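Local atomic coordinates of condensin complex subunit 3 (Schizosaccharomyces pombe, PDB entry 5OQR), a protein that serves as a regulatory subunit of condensin, the complex required to turn interphase chromatin into condensed, mitotic-like chromosomes. Residues C468-E471 against N472-S475; V525-Y528 against L529-E533; T546-D549 against M550-H554; H598-D601 against E602-L605. One frame throughout, in Å; residues are numbered along the deposited sequence.

Contact 1 of 4, residues C468-E471 against N472-S475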
ATOM      1  N   CYS A 468      20.938 -25.032   5.327  1.00 27.11           N
ATOM      2  CA  CYS A 468      21.320 -23.874   6.127  1.00 31.21           C
ATOM      3  C   CYS A 468      22.826 -23.653   6.115  1.00 33.80           C
ATOM      4  O   CYS A 468      23.286 -22.524   6.314  1.00 30.86           O
ATOM      5  CB  CYS A 468      20.828 -24.041   7.562  1.00 28.42           C
ATOM      6  SG  CYS A 468      19.047 -23.931   7.759  1.00 38.59           S
ATOM      7  N   LEU A 469      23.606 -24.709   5.897  1.00 34.23           N
ATOM      8  CA  LEU A 469      25.056 -24.563   5.845  1.00 35.15           C
ATOM      9  C   LEU A 469      25.464 -23.658   4.690  1.00 32.50           C
ATOM     10  O   LEU A 469      26.154 -22.651   4.882  1.00 33.54           O
ATOM     11  CB  LEU A 469      25.712 -25.940   5.718  1.00 33.85           C
ATOM     12  CG  LEU A 469      27.190 -25.969   5.316  1.00 36.75           C
ATOM     13  CD1 LEU A 469      28.044 -25.165   6.272  1.00 42.04           C
ATOM     14  CD2 LEU A 469      27.691 -27.398   5.238  1.00 40.56           C
ATOM     15  N   PHE A 470      25.037 -24.000   3.477  1.00 31.30           N
ATOM     16  CA  PHE A 470      25.395 -23.226   2.298  1.00 33.73           C
ATOM     17  C   PHE A 470      24.628 -21.917   2.192  1.00 31.63           C
ATOM     18  O   PHE A 470      24.962 -21.092   1.336  1.00 29.53           O
ATOM     19  CB  PHE A 470      25.177 -24.074   1.046  1.00 30.00           C
ATOM     20  CG  PHE A 470      26.083 -25.267   0.972  1.00 30.07           C
ATOM     21  CD1 PHE A 470      27.437 -25.105   0.749  1.00 32.69           C
ATOM     22  CD2 PHE A 470      25.587 -26.547   1.142  1.00 27.62           C
ATOM     23  CE1 PHE A 470      28.277 -26.193   0.689  1.00 32.86           C
ATOM     24  CE2 PHE A 470      26.426 -27.639   1.080  1.00 29.25           C
ATOM     25  CZ  PHE A 470      27.772 -27.461   0.853  1.00 28.16           C
ATOM     26  N   GLU A 471      23.622 -21.703   3.038  1.00 32.18           N
ATOM     27  CA  GLU A 471      22.979 -20.401   3.130  1.00 29.65           C
ATOM     28  C   GLU A 471      23.810 -19.393   3.907  1.00 30.90           C
ATOM     29  O   GLU A 471      23.585 -18.187   3.764  1.00 37.91           O
ATOM     30  CB  GLU A 471      21.609 -20.532   3.801  1.00 36.13           C
ATOM     31  CG  GLU A 471      20.439 -20.543   2.840  1.00 41.83           C
ATOM     32  CD  GLU A 471      19.128 -20.876   3.525  1.00 52.63           C
ATOM     33  OE1 GLU A 471      19.077 -20.817   4.773  1.00 57.14           O
ATOM     34  OE2 GLU A 471      18.150 -21.203   2.820  1.00 56.75           O
ATOM     35  N   ASN A 472      24.766 -19.854   4.714  1.00 38.57           N
ATOM     36  CA  ASN A 472      25.492 -18.995   5.642  1.00 32.73           C
ATOM     37  C   ASN A 472      26.966 -18.841   5.290  1.00 34.41           C
ATOM     38  O   ASN A 472      27.739 -18.348   6.118  1.00 37.11           O
ATOM     39  CB  ASN A 472      25.352 -19.532   7.065  1.00 37.21           C
ATOM     40  CG  ASN A 472      24.040 -19.144   7.705  1.00 29.33           C
ATOM     41  OD1 ASN A 472      23.075 -19.904   7.681  1.00 30.29           O
ATOM     42  ND2 ASN A 472      23.994 -17.949   8.278  1.00 32.62           N
ATOM     43  N   ILE A 473      27.379 -19.244   4.089  1.00 35.16           N
ATOM     44  CA  ILE A 473      28.732 -19.000   3.614  1.00 38.32           C
ATOM     45  C   ILE A 473      28.647 -18.280   2.277  1.00 46.13           C
ATOM     46  O   ILE A 473      27.640 -18.344   1.571  1.00 45.55           O
ATOM     47  CB  ILE A 473      29.562 -20.296   3.493  1.00 38.93           C
ATOM     48  CG1 ILE A 473      28.842 -21.323   2.621  1.00 35.73           C
ATOM     49  CG2 ILE A 473      29.830 -20.871   4.870  1.00 35.83           C
ATOM     50  CD1 ILE A 473      29.725 -22.463   2.189  1.00 43.21           C
ATOM     51  N   THR A 474      29.730 -17.578   1.939  1.00 55.25           N
ATOM     52  CA  THR A 474      29.743 -16.683   0.793  1.00 59.88           C
ATOM     53  C   THR A 474      30.751 -17.047  -0.287  1.00 64.97           C
ATOM     54  O   THR A 474      30.589 -16.594  -1.425  1.00 68.90           O
ATOM     55  CB  THR A 474      30.021 -15.242   1.249  1.00 54.89           C
ATOM     56  OG1 THR A 474      31.115 -15.233   2.173  1.00 61.58           O
ATOM     57  CG2 THR A 474      28.788 -14.646   1.910  1.00 53.57           C
ATOM     58  N   SER A 475      31.779 -17.833   0.024  1.00 62.82           N
ATOM     59  CA  SER A 475      32.777 -18.211  -0.965  1.00 74.55           C
ATOM     60  C   SER A 475      33.169 -19.664  -0.754  1.00 75.68           C
ATOM     61  O   SER A 475      32.991 -20.227   0.329  1.00 63.12           O
ATOM     62  CB  SER A 475      34.018 -17.315  -0.892  1.00 77.08           C
ATOM     63  OG  SER A 475      34.629 -17.392   0.383  1.00 70.12           O
TER
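Phe470 and Ile473 lie side by side and point the same way where the last turn of an alpha-helix, 457-471 of an all-helical solenoid with HEAT repeats, passes into a loop. The contact between them is made by single atoms: Ile473 CD1 approaches Phe470 CD1 to 3.8 Å, meeting the ring obliquely. Ile473 reaches back toward the helix because its CG1 sits between the backbone N and the carbonyl carbon (chi1 54°), which also places CG1 3.8 Å from Leu469 O. Both residues are apolar in a buried place. Phe470 continues onto Leu512 and Val513 of helix 500-514, while Leu469 packs instead on Phe419, Cys420 and Leu423 of helix 416-434, so neighbouring residues of one turn serve different helices.

Asn472 departs from this apolar side. Its CG lies 3.7 Å from Cys468 O, one turn back, and its side chain also touches Glu407 of helix 399-412; a short polar residue suits a partly exposed position beside a backbone carbonyl. An alanine here would lack the amide, and Cys468 O and Glu407 would probably lose the polar group that lies next to them. Beyond it the chain meets another protein: Ile473 O accepts a hydrogen bond from a basic side chain of that chain, and the backbone of that chain packs against Glu471. Across the bend itself the backbone is joined by Asn472 N donating to Leu469 O at 3.1 Å. This bond spans three residues, as in a 3-10 turn, and its N-H...O angle is fairly straight (159°), but the donor stands above the carbonyl plane, 58° out of it.

Contact 2 of 4, residues V525-Y528 against L529-E533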
ATOM      1  N   VAL A 525      23.291 -26.184 -15.254  1.00 37.13           N
ATOM      2  CA  VAL A 525      22.227 -25.474 -15.966  1.00 32.30           C
ATOM      3  C   VAL A 525      21.336 -26.449 -16.732  1.00 35.56           C
ATOM      4  O   VAL A 525      20.108 -26.351 -16.616  1.00 35.33           O
ATOM      5  CB  VAL A 525      22.818 -24.380 -16.856  1.00 33.45           C
ATOM      6  CG1 VAL A 525      21.766 -23.828 -17.815  1.00 32.67           C
ATOM      7  CG2 VAL A 525      23.382 -23.250 -16.015  1.00 28.79           C
ATOM      8  N   PRO A 526      21.869 -27.382 -17.524  1.00 36.83           N
ATOM      9  CA  PRO A 526      20.985 -28.322 -18.234  1.00 35.34           C
ATOM     10  C   PRO A 526      20.002 -29.033 -17.326  1.00 40.61           C
ATOM     11  O   PRO A 526      18.850 -29.256 -17.718  1.00 42.93           O
ATOM     12  CB  PRO A 526      21.975 -29.302 -18.879  1.00 33.64           C
ATOM     13  CG  PRO A 526      23.226 -28.523 -19.038  1.00 44.77           C
ATOM     14  CD  PRO A 526      23.286 -27.583 -17.873  1.00 40.55           C
ATOM     15  N   LEU A 527      20.426 -29.397 -16.116  1.00 49.42           N
ATOM     16  CA  LEU A 527      19.533 -30.090 -15.193  1.00 36.24           C
ATOM     17  C   LEU A 527      18.344 -29.214 -14.825  1.00 40.04           C
ATOM     18  O   LEU A 527      17.190 -29.652 -14.888  1.00 39.12           O
ATOM     19  CB  LEU A 527      20.304 -30.504 -13.941  1.00 41.86           C
ATOM     20  CG  LEU A 527      19.493 -31.185 -12.837  1.00 39.17           C
ATOM     21  CD1 LEU A 527      18.918 -32.502 -13.326  1.00 50.03           C
ATOM     22  CD2 LEU A 527      20.355 -31.398 -11.619  1.00 39.18           C
ATOM     23  N   TYR A 528      18.607 -27.966 -14.438  1.00 36.36           N
ATOM     24  CA  TYR A 528      17.530 -27.080 -14.020  1.00 29.70           C
ATOM     25  C   TYR A 528      16.647 -26.646 -15.181  1.00 35.40           C
ATOM     26  O   TYR A 528      15.502 -26.245 -14.950  1.00 38.27           O
ATOM     27  CB  TYR A 528      18.116 -25.868 -13.303  1.00 26.48           C
ATOM     28  CG  TYR A 528      18.668 -26.233 -11.949  1.00 33.33           C
ATOM     29  CD1 TYR A 528      20.029 -26.391 -11.751  1.00 31.47           C
ATOM     30  CD2 TYR A 528      17.817 -26.453 -10.875  1.00 36.57           C
ATOM     31  CE1 TYR A 528      20.531 -26.737 -10.515  1.00 34.97           C
ATOM     32  CE2 TYR A 528      18.307 -26.800  -9.638  1.00 36.69           C
ATOM     33  CZ  TYR A 528      19.662 -26.943  -9.462  1.00 30.60           C
ATOM     34  OH  TYR A 528      20.146 -27.287  -8.224  1.00 32.26           O
ATOM     35  N   LEU A 529      17.143 -26.713 -16.417  1.00 37.11           N
ATOM     36  CA  LEU A 529      16.264 -26.539 -17.567  1.00 29.41           C
ATOM     37  C   LEU A 529      15.371 -27.757 -17.751  1.00 38.62           C
ATOM     38  O   LEU A 529      14.179 -27.623 -18.047  1.00 43.53           O
ATOM     39  CB  LEU A 529      17.087 -26.283 -18.827  1.00 26.63           C
ATOM     40  CG  LEU A 529      17.936 -25.014 -18.813  1.00 30.56           C
ATOM     41  CD1 LEU A 529      18.904 -25.018 -19.976  1.00 35.64           C
ATOM     42  CD2 LEU A 529      17.056 -23.774 -18.856  1.00 32.31           C
ATOM     43  N   HIS A 530      15.931 -28.955 -17.573  1.00 40.43           N
ATOM     44  CA  HIS A 530      15.121 -30.168 -17.599  1.00 45.71           C
ATOM     45  C   HIS A 530      14.102 -30.178 -16.469  1.00 45.03           C
ATOM     46  O   HIS A 530      13.023 -30.764 -16.609  1.00 43.02           O
ATOM     47  CB  HIS A 530      16.026 -31.397 -17.512  1.00 46.04           C
ATOM     48  CG  HIS A 530      15.289 -32.697 -17.593  1.00 60.07           C
ATOM     49  ND1 HIS A 530      15.060 -33.493 -16.492  1.00 60.29           N
ATOM     50  CD2 HIS A 530      14.727 -33.340 -18.644  1.00 68.74           C
ATOM     51  CE1 HIS A 530      14.390 -34.570 -16.861  1.00 66.56           C
ATOM     52  NE2 HIS A 530      14.176 -34.502 -18.162  1.00 64.69           N
ATOM     53  N   CYS A 531      14.418 -29.532 -15.344  1.00 42.73           N
ATOM     54  CA  CYS A 531      13.459 -29.453 -14.248  1.00 41.40           C
ATOM     55  C   CYS A 531      12.248 -28.615 -14.632  1.00 39.86           C
ATOM     56  O   CYS A 531      11.124 -28.912 -14.214  1.00 49.79           O
ATOM     57  CB  CYS A 531      14.131 -28.876 -13.001  1.00 43.46           C
ATOM     58  SG  CYS A 531      15.213 -30.029 -12.127  1.00 52.85           S
ATOM     59  N   TYR A 532      12.449 -27.565 -15.428  1.00 38.51           N
ATOM     60  CA  TYR A 532      11.346 -26.661 -15.729  1.00 39.87           C
ATOM     61  C   TYR A 532      10.359 -27.290 -16.706  1.00 45.88           C
ATOM     62  O   TYR A 532       9.143 -27.230 -16.497  1.00 51.15           O
ATOM     63  CB  TYR A 532      11.872 -25.343 -16.290  1.00 32.86           C
ATOM     64  CG  TYR A 532      10.779 -24.313 -16.427  1.00 32.93           C
ATOM     65  CD1 TYR A 532       9.953 -24.294 -17.541  1.00 40.39           C
ATOM     66  CD2 TYR A 532      10.558 -23.375 -15.434  1.00 34.77           C
ATOM     67  CE1 TYR A 532       8.946 -23.369 -17.665  1.00 37.45           C
ATOM     68  CE2 TYR A 532       9.552 -22.442 -15.549  1.00 40.80           C
ATOM     69  CZ  TYR A 532       8.749 -22.445 -16.668  1.00 40.88           C
ATOM     70  OH  TYR A 532       7.742 -21.520 -16.794  1.00 43.85           O
ATOM     71  N   GLU A 533      10.861 -27.887 -17.787  1.00 43.77           N
ATOM     72  CA  GLU A 533       9.968 -28.360 -18.840  1.00 58.61           C
ATOM     73  C   GLU A 533       9.204 -29.607 -18.406  1.00 62.46           C
ATOM     74  O   GLU A 533       7.988 -29.700 -18.610  1.00 71.88           O
ATOM     75  CB  GLU A 533      10.752 -28.624 -20.127  1.00 68.85           C
ATOM     76  CG  GLU A 533      12.040 -29.413 -19.955  1.00 74.84           C
ATOM     77  CD  GLU A 533      12.683 -29.767 -21.284  1.00 90.67           C
ATOM     78  OE1 GLU A 533      11.941 -30.048 -22.251  1.00 91.34           O
ATOM     79  OE2 GLU A 533      13.931 -29.751 -21.367  1.00 91.90           O
TER
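Val525 starts the contact by lying alongside Leu529, one turn later, both side chains pointing the same way. Val525 CG1 is anti to its own N (chi1 168°), and that methyl comes within 3.8 Å of Leu529 CD1. The backbone joins the same two residues: Leu529 N donates to Val525 O at 3.0 Å. Val525 is buried against Phe559 and Tyr562, a place for a compact apolar residue.

Pro526 has no N-H to give, and the helix is kinked here, with neither Pro526 N nor Leu527 N bonded to the preceding turn. The residue sits on an exposed side of the helix, and its carbonyl works normally, taking His530 N at 2.9 Å.

This is helix 518-534, which contributes to the eighth HEAT repeat, and the next two residues face the neighbouring helix 500-514. Leu527 packs there on Leu507 and Leu510. Its O accepts Cys531 N at 2.8 Å in a bent hydrogen bond (138°), and its CG is 4.5 Å from Cys531 SG. Cysteine, small and weakly polar, can lie close to both this leucine and the ring that follows.

Cys531 SG lies 5.4 Å from the centroid of the Tyr528 ring, 43° off its normal: an oblique sulfur-aromatic contact rather than one squarely over the face. The phenol end of the buried ring is satisfied on helix 500-514, where Tyr528 OH hydrogen-bonds to Ser511 OG and Leu507 O. Last, Tyr528 O receives only a weak bond from Tyr532 N, 3.4 Å long.

Contact 3 of 4, residues T546-D549 against M550-H554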
ATOM      1  N   THR A 546      16.851 -20.755  -9.127  1.00 30.38           N
ATOM      2  CA  THR A 546      18.234 -21.199  -9.258  1.00 32.17           C
ATOM      3  C   THR A 546      18.928 -20.499 -10.417  1.00 29.83           C
ATOM      4  O   THR A 546      19.996 -19.903 -10.246  1.00 28.58           O
ATOM      5  CB  THR A 546      18.275 -22.714  -9.446  1.00 33.71           C
ATOM      6  OG1 THR A 546      17.561 -23.345  -8.379  1.00 29.36           O
ATOM      7  CG2 THR A 546      19.708 -23.215  -9.462  1.00 37.33           C
ATOM      8  N   LEU A 547      18.333 -20.564 -11.608  1.00 31.88           N
ATOM      9  CA  LEU A 547      18.948 -19.951 -12.780  1.00 27.32           C
ATOM     10  C   LEU A 547      19.069 -18.442 -12.613  1.00 27.44           C
ATOM     11  O   LEU A 547      20.074 -17.845 -13.015  1.00 29.88           O
ATOM     12  CB  LEU A 547      18.142 -20.306 -14.027  1.00 26.98           C
ATOM     13  CG  LEU A 547      18.276 -21.775 -14.440  1.00 22.42           C
ATOM     14  CD1 LEU A 547      17.074 -22.238 -15.234  1.00 27.13           C
ATOM     15  CD2 LEU A 547      19.542 -21.979 -15.238  1.00 25.28           C
ATOM     16  N   THR A 548      18.066 -17.807 -12.007  1.00 20.41           N
ATOM     17  CA  THR A 548      18.141 -16.369 -11.781  1.00 24.66           C
ATOM     18  C   THR A 548      19.272 -16.024 -10.823  1.00 31.74           C
ATOM     19  O   THR A 548      20.006 -15.053 -11.040  1.00 38.82           O
ATOM     20  CB  THR A 548      16.808 -15.843 -11.242  1.00 27.53           C
ATOM     21  OG1 THR A 548      15.767 -16.122 -12.182  1.00 25.00           O
ATOM     22  CG2 THR A 548      16.870 -14.339 -11.020  1.00 24.79           C
ATOM     23  N   ASP A 549      19.431 -16.806  -9.754  1.00 30.24           N
ATOM     24  CA  ASP A 549      20.476 -16.512  -8.780  1.00 27.99           C
ATOM     25  C   ASP A 549      21.862 -16.830  -9.324  1.00 27.75           C
ATOM     26  O   ASP A 549      22.829 -16.142  -8.984  1.00 30.40           O
ATOM     27  CB  ASP A 549      20.215 -17.283  -7.489  1.00 38.75           C
ATOM     28  CG  ASP A 549      19.147 -16.631  -6.632  1.00 45.85           C
ATOM     29  OD1 ASP A 549      18.446 -15.729  -7.137  1.00 43.35           O
ATOM     30  OD2 ASP A 549      19.007 -17.019  -5.455  1.00 46.49           O
ATOM     31  N   MET A 550      21.985 -17.858 -10.163  1.00 26.84           N
ATOM     32  CA  MET A 550      23.276 -18.147 -10.778  1.00 28.04           C
ATOM     33  C   MET A 550      23.728 -17.000 -11.674  1.00 29.78           C
ATOM     34  O   MET A 550      24.918 -16.670 -11.717  1.00 33.71           O
ATOM     35  CB  MET A 550      23.201 -19.452 -11.569  1.00 30.24           C
ATOM     36  CG  MET A 550      23.058 -20.687 -10.694  1.00 40.26           C
ATOM     37  SD  MET A 550      23.247 -22.249 -11.576  1.00 53.64           S
ATOM     38  CE  MET A 550      21.958 -22.122 -12.790  1.00 28.57           C
ATOM     39  N   LEU A 551      22.793 -16.376 -12.396  1.00 34.70           N
ATOM     40  CA  LEU A 551      23.141 -15.229 -13.229  1.00 31.48           C
ATOM     41  C   LEU A 551      23.573 -14.042 -12.378  1.00 31.20           C
ATOM     42  O   LEU A 551      24.619 -13.433 -12.626  1.00 33.27           O
ATOM     43  CB  LEU A 551      21.956 -14.844 -14.113  1.00 30.72           C
ATOM     44  CG  LEU A 551      21.664 -15.764 -15.299  1.00 33.06           C
ATOM     45  CD1 LEU A 551      20.300 -15.463 -15.879  1.00 26.14           C
ATOM     46  CD2 LEU A 551      22.731 -15.617 -16.361  1.00 35.21           C
ATOM     47  N   ILE A 552      22.773 -13.695 -11.371  1.00 27.42           N
ATOM     48  CA  ILE A 552      23.098 -12.556 -10.521  1.00 27.85           C
ATOM     49  C   ILE A 552      24.408 -12.797  -9.784  1.00 31.85           C
ATOM     50  O   ILE A 552      25.252 -11.900  -9.677  1.00 39.91           O
ATOM     51  CB  ILE A 552      21.938 -12.281  -9.547  1.00 28.05           C
ATOM     52  CG1 ILE A 552      20.703 -11.825 -10.323  1.00 34.48           C
ATOM     53  CG2 ILE A 552      22.331 -11.232  -8.511  1.00 27.86           C
ATOM     54  CD1 ILE A 552      19.419 -11.904  -9.534  1.00 46.95           C
ATOM     55  N   GLN A 553      24.598 -14.008  -9.262  1.00 34.87           N
ATOM     56  CA  GLN A 553      25.793 -14.302  -8.481  1.00 31.53           C
ATOM     57  C   GLN A 553      27.026 -14.389  -9.371  1.00 29.67           C
ATOM     58  O   GLN A 553      28.019 -13.690  -9.142  1.00 36.97           O
ATOM     59  CB  GLN A 553      25.598 -15.605  -7.702  1.00 33.87           C
ATOM     60  CG  GLN A 553      26.821 -16.081  -6.926  1.00 35.18           C
ATOM     61  CD  GLN A 553      27.192 -15.154  -5.787  1.00 41.36           C
ATOM     62  OE1 GLN A 553      26.330 -14.525  -5.179  1.00 35.20           O
ATOM     63  NE2 GLN A 553      28.483 -15.064  -5.493  1.00 46.46           N
ATOM     64  N   HIS A 554      26.981 -15.239 -10.395  1.00 27.65           N
ATOM     65  CA  HIS A 554      28.171 -15.568 -11.166  1.00 32.03           C
ATOM     66  C   HIS A 554      28.386 -14.668 -12.373  1.00 35.44           C
ATOM     67  O   HIS A 554      29.502 -14.629 -12.902  1.00 43.63           O
ATOM     68  CB  HIS A 554      28.105 -17.024 -11.632  1.00 33.42           C
ATOM     69  CG  HIS A 554      28.137 -18.011 -10.510  1.00 30.02           C
ATOM     70  ND1 HIS A 554      28.958 -17.859  -9.414  1.00 32.06           N
ATOM     71  CD2 HIS A 554      27.441 -19.153 -10.304  1.00 28.25           C
ATOM     72  CE1 HIS A 554      28.772 -18.869  -8.585  1.00 35.64           C
ATOM     73  NE2 HIS A 554      27.858 -19.668  -9.102  1.00 38.79           N
TER
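Met550 crosses Thr546 and Leu547 within helix 537-554, part of the eighth HEAT repeat. Its CB lies 3.5 Å from Thr546 O, and CG stays beside that same oxygen, which also accepts Met550 N at 2.9 Å. From CG the chain first runs on extended to SD, then bends at chi3 (-59°), and this turn sends the terminal methyl back over the preceding turn. There CE meets Leu547 CD2 at 3.4 Å, with Thr546 CG2 at 4.2 Å on a second residue. An unbranched thioether can fold in this way, which suits a buried site shared with Phe559.

Round the helix, Asp549 and Thr548 meet a different partner, another protein chain. Asp549 takes backbone hydrogen bonds from that chain on both OD1 and OD2, so its buried carboxylate is matched by polar groups, while its own O accepts Gln553 N at 2.8 Å. The buried hydroxyl of Thr548 is satisfied by Ile544 O. Its methyl is left for apolar packing alongside Ile552, where Thr548 CG2 lies 3.8 Å from Ile552 CD1.

Contact 4 of 4, residues H598-D601 against E602-L605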
ATOM      1  N   HIS A 598      20.950  -5.775 -16.273  1.00 32.28           N
ATOM      2  CA  HIS A 598      20.551  -5.336 -17.607  1.00 30.63           C
ATOM      3  C   HIS A 598      20.576  -6.525 -18.565  1.00 31.20           C
ATOM      4  O   HIS A 598      21.318  -6.568 -19.546  1.00 43.93           O
ATOM      5  CB  HIS A 598      21.439  -4.197 -18.117  1.00 26.94           C
ATOM      6  CG  HIS A 598      21.125  -2.867 -17.507  1.00 30.23           C
ATOM      7  ND1 HIS A 598      19.863  -2.314 -17.539  1.00 35.98           N
ATOM      8  CD2 HIS A 598      21.909  -1.975 -16.860  1.00 36.62           C
ATOM      9  CE1 HIS A 598      19.882  -1.143 -16.930  1.00 41.26           C
ATOM     10  NE2 HIS A 598      21.112  -0.913 -16.508  1.00 40.73           N
ATOM     11  N   TYR A 599      19.741  -7.510 -18.244  1.00 32.72           N
ATOM     12  CA  TYR A 599      19.728  -8.797 -18.933  1.00 32.96           C
ATOM     13  C   TYR A 599      18.694  -8.741 -20.048  1.00 37.50           C
ATOM     14  O   TYR A 599      17.527  -9.087 -19.864  1.00 34.80           O
ATOM     15  CB  TYR A 599      19.435  -9.918 -17.943  1.00 33.75           C
ATOM     16  CG  TYR A 599      19.383 -11.303 -18.545  1.00 32.25           C
ATOM     17  CD1 TYR A 599      20.545 -11.989 -18.860  1.00 32.34           C
ATOM     18  CD2 TYR A 599      18.170 -11.932 -18.783  1.00 33.04           C
ATOM     19  CE1 TYR A 599      20.503 -13.254 -19.404  1.00 30.56           C
ATOM     20  CE2 TYR A 599      18.117 -13.197 -19.327  1.00 36.28           C
ATOM     21  CZ  TYR A 599      19.287 -13.855 -19.635  1.00 35.61           C
ATOM     22  OH  TYR A 599      19.244 -15.119 -20.178  1.00 35.80           O
ATOM     23  N   ARG A 600      19.132  -8.292 -21.225  1.00 44.55           N
ATOM     24  CA  ARG A 600      18.290  -8.267 -22.419  1.00 33.36           C
ATOM     25  C   ARG A 600      17.031  -7.435 -22.187  1.00 34.78           C
ATOM     26  O   ARG A 600      15.918  -7.851 -22.511  1.00 38.17           O
ATOM     27  CB  ARG A 600      17.928  -9.689 -22.850  1.00 36.85           C
ATOM     28  CG  ARG A 600      19.016 -10.716 -22.586  1.00 32.71           C
ATOM     29  CD  ARG A 600      18.637 -12.076 -23.134  1.00 39.89           C
ATOM     30  NE  ARG A 600      18.771 -12.139 -24.586  1.00 46.58           N
ATOM     31  CZ  ARG A 600      18.341 -13.145 -25.338  1.00 43.28           C
ATOM     32  NH1 ARG A 600      18.514 -13.110 -26.650  1.00 62.87           N
ATOM     33  NH2 ARG A 600      17.732 -14.183 -24.784  1.00 53.18           N
ATOM     34  N   ASP A 601      17.219  -6.243 -21.614  1.00 34.21           N
ATOM     35  CA  ASP A 601      16.087  -5.392 -21.257  1.00 38.91           C
ATOM     36  C   ASP A 601      15.107  -5.277 -22.415  1.00 39.91           C
ATOM     37  O   ASP A 601      13.909  -5.524 -22.259  1.00 38.97           O
ATOM     38  CB  ASP A 601      16.575  -4.001 -20.851  1.00 38.07           C
ATOM     39  CG  ASP A 601      17.740  -4.046 -19.895  1.00 39.20           C
ATOM     40  OD1 ASP A 601      18.584  -4.950 -20.036  1.00 40.10           O
ATOM     41  OD2 ASP A 601      17.817  -3.173 -19.006  1.00 38.13           O
ATOM     42  N   GLU A 602      15.616  -4.905 -23.591  1.00 55.72           N
ATOM     43  CA  GLU A 602      14.768  -4.704 -24.763  1.00 55.86           C
ATOM     44  C   GLU A 602      13.852  -5.896 -24.996  1.00 51.10           C
ATOM     45  O   GLU A 602      12.666  -5.731 -25.305  1.00 44.07           O
ATOM     46  CB  GLU A 602      15.633  -4.459 -26.002  1.00 68.04           C
ATOM     47  CG  GLU A 602      16.851  -3.562 -25.780  1.00 70.68           C
ATOM     48  CD  GLU A 602      18.075  -4.323 -25.287  1.00 78.41           C
ATOM     49  OE1 GLU A 602      18.166  -5.544 -25.540  1.00 80.38           O
ATOM     50  OE2 GLU A 602      18.937  -3.703 -24.628  1.00 69.96           O
ATOM     51  N   LEU A 603      14.386  -7.109 -24.851  1.00 47.61           N
ATOM     52  CA  LEU A 603      13.623  -8.307 -25.183  1.00 41.32           C
ATOM     53  C   LEU A 603      12.520  -8.567 -24.165  1.00 35.96           C
ATOM     54  O   LEU A 603      11.433  -9.030 -24.528  1.00 35.93           O
ATOM     55  CB  LEU A 603      14.567  -9.506 -25.277  1.00 43.75           C
ATOM     56  CG  LEU A 603      13.942 -10.825 -25.738  1.00 55.24           C
ATOM     57  CD1 LEU A 603      13.534 -10.753 -27.198  1.00 62.58           C
ATOM     58  CD2 LEU A 603      14.899 -11.985 -25.498  1.00 47.67           C
ATOM     59  N   PHE A 604      12.774  -8.280 -22.890  1.00 35.02           N
ATOM     60  CA  PHE A 604      11.801  -8.556 -21.839  1.00 38.89           C
ATOM     61  C   PHE A 604      10.906  -7.368 -21.531  1.00 36.24           C
ATOM     62  O   PHE A 604       9.781  -7.559 -21.055  1.00 37.69           O
ATOM     63  CB  PHE A 604      12.517  -8.986 -20.554  1.00 29.35           C
ATOM     64  CG  PHE A 604      13.067 -10.379 -20.604  1.00 28.56           C
ATOM     65  CD1 PHE A 604      12.225 -11.470 -20.508  1.00 33.29           C
ATOM     66  CD2 PHE A 604      14.423 -10.599 -20.742  1.00 28.96           C
ATOM     67  CE1 PHE A 604      12.723 -12.753 -20.555  1.00 36.01           C
ATOM     68  CE2 PHE A 604      14.929 -11.879 -20.789  1.00 33.15           C
ATOM     69  CZ  PHE A 604      14.078 -12.959 -20.695  1.00 38.25           C
ATOM     70  N   LEU A 605      11.377  -6.149 -21.786  1.00 35.06           N
ATOM     71  CA  LEU A 605      10.622  -4.965 -21.391  1.00 29.65           C
ATOM     72  C   LEU A 605       9.227  -4.959 -22.005  1.00 29.73           C
ATOM     73  O   LEU A 605       8.258  -4.551 -21.358  1.00 35.67           O
ATOM     74  CB  LEU A 605      11.396  -3.710 -21.796  1.00 34.42           C
ATOM     75  CG  LEU A 605      11.475  -2.490 -20.877  1.00 39.09           C
ATOM     76  CD1 LEU A 605      11.450  -2.833 -19.400  1.00 31.33           C
ATOM     77  CD2 LEU A 605      12.758  -1.738 -21.206  1.00 39.48           C
TER
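The chi3 bend (76°) of Arg600, on a backbone of positive phi (58°), lays the guanidinium alongside Leu603, whose CG is turned away from its own N and beside its carbonyl carbon. The setting is a helix start: Arg600 occupies the N-cap position of helix 601-613, after the loop that leaves helix 580-597. Leu603 CD2 stands over the centre of one guanidinium face, 3.6 Å from Arg600 CZ, leaving the edges of that flat group for polar partners. Arg600 NH2 hydrogen-bonds to Ser567 OG of helix 563-574. With a methionine in place of the arginine, Ser567 would probably lose this donor and Leu603 the flat surface beneath its methyl.

The backbone of the N-cap residue serves the first turn: Arg600 O accepts Phe604 N at 3.2 Å, together with a weak bond from Leu603 N. Tyr599 and Phe604, both buried, cross obliquely, Tyr599 CE2 meeting Phe604 CE2 at 3.7 Å. Large flat rings suit this buried junction: Phe604 also stacks on Phe571, and Arg600 CG lies over the centre of one Tyr599 face.

At the first residue of the helix, the Asp601 carboxylate ties back to the loop, and Tyr634 OH also engages it at OD2. His598 ND1 donates to the syn lone pair of Asp601 OD2 at 2.7 Å, close to the imidazole plane.

How the contacts relate
Contacts 2 and 3 sit on successive helices of HEAT 8 and pack directly on each other: Val525 CG2 meets Met550 CE at 3.7 Å, and the Tyr528 ring touches the Thr546 methyl. Contact 3 in turn reaches contact 4 through Leu551 and Tyr599. Contact 1 touches none of the others; its nearest atoms are about 5 Å from contact 3. Contacts 1 and 3 are buried and both meet another protein chain, whereas 2 and 4 are partly buried and have no such partner. Within helices, contacts 2 and 3 combine backbone bonds four residues apart with mainly apolar packing, interrupted in contact 2 by the proline kink; at helix ends, 1 and 4 bring in turns and polar side chains.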